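Mandelate racemase/muconate lactonizing enzyme family protein (Sorangium cellulosum, PDB 3S5S) is of unknown specific function but belongs to the enolase superfamily, pairing an N-terminal capping domain with a C-terminal modified TIM barrel. Local coordinates at residues F127-T139 / C311-D325. Sequence-based numbering, arbitrary orientation.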
loop_
_atom_site.group_PDB
_atom_site.type_symbol
_atom_site.label_atom_id
_atom_site.label_comp_id
_atom_site.label_asym_id
_atom_site.label_seq_id
_atom_site.Cartn_x
_atom_site.Cartn_y
_atom_site.Cartn_z
ATOM N N PHE A 127 -3.849 8.949 -4.199
ATOM C CA PHE A 127 -4.054 7.504 -4.261
ATOM C C PHE A 127 -3.505 6.827 -5.549
ATOM O O PHE A 127 -3.396 5.619 -5.592
ATOM C CB PHE A 127 -5.548 7.145 -4.004
ATOM C CG PHE A 127 -5.981 7.308 -2.555
ATOM C CD1 PHE A 127 -5.164 6.848 -1.498
ATOM C CD2 PHE A 127 -7.198 7.886 -2.241
ATOM C CE1 PHE A 127 -5.565 7.014 -0.147
ATOM C CE2 PHE A 127 -7.637 7.998 -0.857
ATOM C CZ PHE A 127 -6.804 7.562 0.167
ATOM N N GLY A 128 -3.132 7.593 -6.567
ATOM C CA GLY A 128 -2.535 6.977 -7.742
ATOM C C GLY A 128 -2.981 7.589 -9.065
ATOM O O GLY A 128 -2.258 7.494 -10.067
ATOM N N GLY A 129 -4.162 8.216 -9.066
ATOM C CA GLY A 129 -4.751 8.873 -10.238
ATOM C C GLY A 129 -5.027 7.995 -11.441
ATOM O O GLY A 129 -4.885 8.466 -12.544
ATOM N N SER A 130 -5.409 6.721 -11.256
ATOM C CA SER A 130 -5.610 5.838 -12.414
ATOM C C SER A 130 -6.749 6.242 -13.326
ATOM O O SER A 130 -6.749 5.951 -14.529
ATOM C CB SER A 130 -5.815 4.393 -12.003
ATOM O OG SER A 130 -4.649 3.956 -11.390
ATOM N N GLY A 131 -7.715 6.901 -12.726
ATOM C CA GLY A 131 -8.819 7.499 -13.442
ATOM C C GLY A 131 -9.561 8.427 -12.503
ATOM O O GLY A 131 -9.196 8.564 -11.314
ATOM N N THR A 132 -10.578 9.073 -13.053
ATOM C CA THR A 132 -11.399 10.025 -12.322
ATOM C C THR A 132 -12.902 9.733 -12.469
ATOM O O THR A 132 -13.716 10.530 -12.010
ATOM C CB THR A 132 -11.148 11.511 -12.762
ATOM O OG1 THR A 132 -11.145 11.604 -14.199
ATOM C CG2 THR A 132 -9.827 12.056 -12.171
ATOM N N ALA A 133 -13.260 8.612 -13.101
ATOM C CA ALA A 133 -14.650 8.258 -13.330
ATOM C C ALA A 133 -14.951 6.880 -12.771
ATOM O O ALA A 133 -14.129 5.942 -12.926
ATOM C CB ALA A 133 -14.924 8.281 -14.815
ATOM N N LEU A 134 -16.117 6.717 -12.133
ATOM C CA LEU A 134 -16.563 5.337 -11.754
ATOM C C LEU A 134 -17.998 5.142 -12.117
ATOM O O LEU A 134 -18.697 6.112 -12.320
ATOM C CB LEU A 134 -16.352 5.001 -10.275
ATOM C CG LEU A 134 -14.955 5.098 -9.643
ATOM C CD1 LEU A 134 -15.065 5.001 -8.139
ATOM C CD2 LEU A 134 -13.950 4.030 -10.174
ATOM N N THR A 135 -18.413 3.889 -12.261
ATOM C CA THR A 135 -19.804 3.536 -12.520
ATOM C C THR A 135 -20.310 2.707 -11.351
ATOM O O THR A 135 -19.757 1.637 -11.070
ATOM C CB THR A 135 -19.911 2.780 -13.821
ATOM O OG1 THR A 135 -19.573 3.685 -14.861
ATOM C CG2 THR A 135 -21.322 2.270 -14.097
ATOM N N THR A 136 -21.341 3.211 -10.668
ATOM C CA THR A 136 -21.876 2.530 -9.461
ATOM C C THR A 136 -23.053 1.610 -9.721
ATOM O O THR A 136 -23.860 1.879 -10.587
ATOM C CB THR A 136 -22.182 3.551 -8.272
ATOM O OG1 THR A 136 -22.452 2.831 -7.058
ATOM C CG2 THR A 136 -23.274 4.568 -8.623
ATOM N N ASP A 137 -23.136 0.503 -8.999
ATOM C CA ASP A 137 -24.392 -0.237 -8.915
ATOM C C ASP A 137 -25.359 0.539 -8.008
ATOM O O ASP A 137 -24.980 1.571 -7.436
ATOM C CB ASP A 137 -24.178 -1.681 -8.410
ATOM C CG ASP A 137 -23.759 -1.755 -6.949
ATOM O OD1 ASP A 137 -24.175 -0.932 -6.111
ATOM O OD2 ASP A 137 -23.021 -2.678 -6.610
ATOM N N ILE A 138 -26.586 0.063 -7.884
ATOM C CA ILE A 138 -27.538 0.611 -6.948
ATOM C C ILE A 138 -28.270 -0.543 -6.330
ATOM O O ILE A 138 -28.388 -1.630 -6.903
ATOM C CB ILE A 138 -28.557 1.599 -7.599
ATOM C CG1 ILE A 138 -29.329 2.410 -6.522
ATOM C CG2 ILE A 138 -29.494 0.850 -8.591
ATOM C CD1 ILE A 138 -30.491 3.321 -7.069
ATOM N N THR A 139 -28.770 -0.317 -5.133
ATOM C CA THR A 139 -29.147 -1.418 -4.321
ATOM C C THR A 139 -30.644 -1.496 -4.151
ATOM O O THR A 139 -31.318 -0.502 -4.005
ATOM C CB THR A 139 -28.279 -1.465 -3.013
ATOM O OG1 THR A 139 -28.957 -2.227 -2.013
ATOM C CG2 THR A 139 -28.013 -0.123 -2.499
ATOM N N CYS A 311 -12.372 8.360 -4.625
ATOM C CA CYS A 311 -10.992 8.822 -4.843
ATOM C C CYS A 311 -10.049 7.652 -4.679
ATOM O O CYS A 311 -9.110 7.496 -5.459
ATOM C CB CYS A 311 -10.609 9.886 -3.826
ATOM S SG CYS A 311 -11.346 11.485 -4.118
ATOM N N PHE A 312 -10.321 6.835 -3.658
ATOM C CA PHE A 312 -9.513 5.658 -3.356
ATOM C C PHE A 312 -9.575 4.656 -4.532
ATOM O O PHE A 312 -8.541 4.383 -5.178
ATOM C CB PHE A 312 -9.954 5.064 -1.979
ATOM C CG PHE A 312 -9.368 3.706 -1.634
ATOM C CD1 PHE A 312 -8.211 3.599 -0.893
ATOM C CD2 PHE A 312 -10.022 2.515 -2.005
ATOM C CE1 PHE A 312 -7.656 2.318 -0.519
ATOM C CE2 PHE A 312 -9.497 1.222 -1.662
ATOM C CZ PHE A 312 -8.292 1.140 -0.893
ATOM N N ALA A 313 -10.776 4.122 -4.802
ATOM C CA ALA A 313 -10.984 3.157 -5.900
ATOM C C ALA A 313 -10.495 3.707 -7.276
ATOM O O ALA A 313 -9.710 3.033 -7.944
ATOM C CB ALA A 313 -12.396 2.760 -5.985
ATOM N N ALA A 314 -10.932 4.910 -7.695
ATOM C CA ALA A 314 -10.480 5.424 -9.012
ATOM C C ALA A 314 -8.972 5.767 -9.064
ATOM O O ALA A 314 -8.360 5.665 -10.103
ATOM C CB ALA A 314 -11.337 6.664 -9.485
ATOM N N GLY A 315 -8.393 6.214 -7.951
ATOM C CA GLY A 315 -6.954 6.496 -7.875
ATOM C C GLY A 315 -6.150 5.230 -8.022
ATOM O O GLY A 315 -5.202 5.175 -8.827
ATOM N N LEU A 316 -6.575 4.193 -7.317
ATOM C CA LEU A 316 -5.884 2.922 -7.358
ATOM C C LEU A 316 -5.985 2.207 -8.706
ATOM O O LEU A 316 -4.995 1.645 -9.168
ATOM C CB LEU A 316 -6.345 1.987 -6.240
ATOM C CG LEU A 316 -5.909 2.285 -4.828
ATOM C CD1 LEU A 316 -6.670 1.372 -3.861
ATOM C CD2 LEU A 316 -4.404 2.107 -4.703
ATOM N N GLY A 317 -7.174 2.247 -9.329
ATOM C CA GLY A 317 -7.368 1.553 -10.578
ATOM C C GLY A 317 -7.644 0.091 -10.252
ATOM O O GLY A 317 -7.397 -0.356 -9.147
ATOM N N GLY A 318 -8.206 -0.649 -11.190
ATOM C CA GLY A 318 -8.307 -2.064 -10.965
ATOM C C GLY A 318 -9.542 -2.621 -10.271
ATOM O O GLY A 318 -9.558 -3.821 -9.928
ATOM N N PHE A 319 -10.567 -1.796 -10.084
ATOM C CA PHE A 319 -11.749 -2.250 -9.378
ATOM C C PHE A 319 -12.763 -2.837 -10.336
ATOM O O PHE A 319 -12.984 -2.256 -11.380
ATOM C CB PHE A 319 -12.341 -1.156 -8.502
ATOM C CG PHE A 319 -11.627 -1.014 -7.196
ATOM C CD1 PHE A 319 -10.294 -0.522 -7.149
ATOM C CD2 PHE A 319 -12.226 -1.438 -6.015
ATOM C CE1 PHE A 319 -9.577 -0.420 -5.943
ATOM C CE2 PHE A 319 -11.529 -1.326 -4.786
ATOM C CZ PHE A 319 -10.200 -0.826 -4.755
ATOM N N SER A 320 -13.298 -4.018 -10.015
ATOM C CA SER A 320 -14.352 -4.662 -10.850
ATOM C C SER A 320 -15.774 -4.280 -10.436
ATOM O O SER A 320 -16.673 -4.338 -11.224
ATOM C CB SER A 320 -14.234 -6.196 -10.843
ATOM O OG SER A 320 -12.910 -6.631 -11.138
ATOM N N PHE A 321 -15.969 -3.910 -9.180
ATOM C CA PHE A 321 -17.286 -3.617 -8.693
ATOM C C PHE A 321 -17.189 -2.314 -7.948
ATOM O O PHE A 321 -16.265 -2.094 -7.136
ATOM C CB PHE A 321 -17.779 -4.740 -7.794
ATOM C CG PHE A 321 -18.009 -6.041 -8.533
ATOM C CD1 PHE A 321 -17.044 -7.058 -8.518
ATOM C CD2 PHE A 321 -19.189 -6.260 -9.258
ATOM C CE1 PHE A 321 -17.255 -8.263 -9.201
ATOM C CE2 PHE A 321 -19.381 -7.473 -9.967
ATOM C CZ PHE A 321 -18.411 -8.462 -9.925
ATOM N N VAL A 322 -18.127 -1.430 -8.237
ATOM C CA VAL A 322 -18.282 -0.231 -7.484
ATOM C C VAL A 322 -19.693 -0.184 -6.868
ATOM O O VAL A 322 -20.708 -0.220 -7.569
ATOM C CB VAL A 322 -17.996 0.955 -8.407
ATOM C CG1 VAL A 322 -18.158 2.270 -7.667
ATOM C CG2 VAL A 322 -16.587 0.798 -9.041
ATOM N N ASP A 323 -19.765 -0.082 -5.552
ATOM C CA ASP A 323 -21.037 -0.088 -4.855
ATOM C C ASP A 323 -21.077 1.114 -3.909
ATOM O O ASP A 323 -20.953 0.945 -2.665
ATOM C CB ASP A 323 -21.153 -1.392 -4.047
ATOM C CG ASP A 323 -22.413 -1.444 -3.182
ATOM O OD1 ASP A 323 -23.487 -0.914 -3.570
ATOM O OD2 ASP A 323 -22.340 -2.023 -2.109
ATOM N N LEU A 324 -21.236 2.313 -4.493
ATOM C CA LEU A 324 -21.114 3.602 -3.793
ATOM C C LEU A 324 -22.377 4.450 -3.928
ATOM O O LEU A 324 -22.339 5.564 -4.470
ATOM C CB LEU A 324 -19.923 4.381 -4.348
ATOM C CG LEU A 324 -18.579 3.686 -4.128
ATOM C CD1 LEU A 324 -17.424 4.498 -4.784
ATOM C CD2 LEU A 324 -18.308 3.346 -2.592
ATOM N N ASP A 325 -23.484 3.935 -3.427
ATOM C CA ASP A 325 -24.783 4.441 -3.858
ATOM C C ASP A 325 -25.669 4.995 -2.706
ATOM O O ASP A 325 -26.833 5.294 -2.928
ATOM C CB ASP A 325 -25.543 3.282 -4.502
ATOM C CG ASP A 325 -25.884 2.203 -3.484
ATOM O OD1 ASP A 325 -25.199 2.139 -2.450
ATOM O OD2 ASP A 325 -26.836 1.429 -3.685
#
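Phe312 points the CD1 edge of its ring at one face of Phe127, a T-shaped pair with planes 80° apart, while Leu316 CD1 lies over a face of Phe312, offset toward the rim. This contact helps close the modified TIM barrel of the enolase superfamily, bringing the first barrel strand, 133-140, and its lead-in beside helix 303-316 and the last barrel strand, 319-322. Gly315 lets the chains come close, since a CB here would strike Phe127 CB. Its carbonyl O accepts two bonds from the same face of its plane, from Ser130 N and Ser130 OG, each at 2.9 Å; the hydroxyl also meets Arg90 of the second subunit. In Leu134, CG anti to the carbonyl carbon (chi1 -57°) sends CD2 to 3.8 Å from Ala314 CB, while CD1 meets Ala313 CB, Val322 CG1 and Leu324 CD1; the short alanine side chains let the leucine branches come down onto the helix. Farther along, Asp137 N donates an almost straight bond (172°) to Val322 O. Asp323 OD2 salt-bridges Lys164, and Asp323 OD1 lies 2.6 Å from Asp137 OD1. Threonine suits position 136 because its hydroxyl works both ways: Thr136 OG1 accepts from Leu324 N at 2.9 Å. Thr136 OG1 also donates to Asp137 O at 2.8 Å.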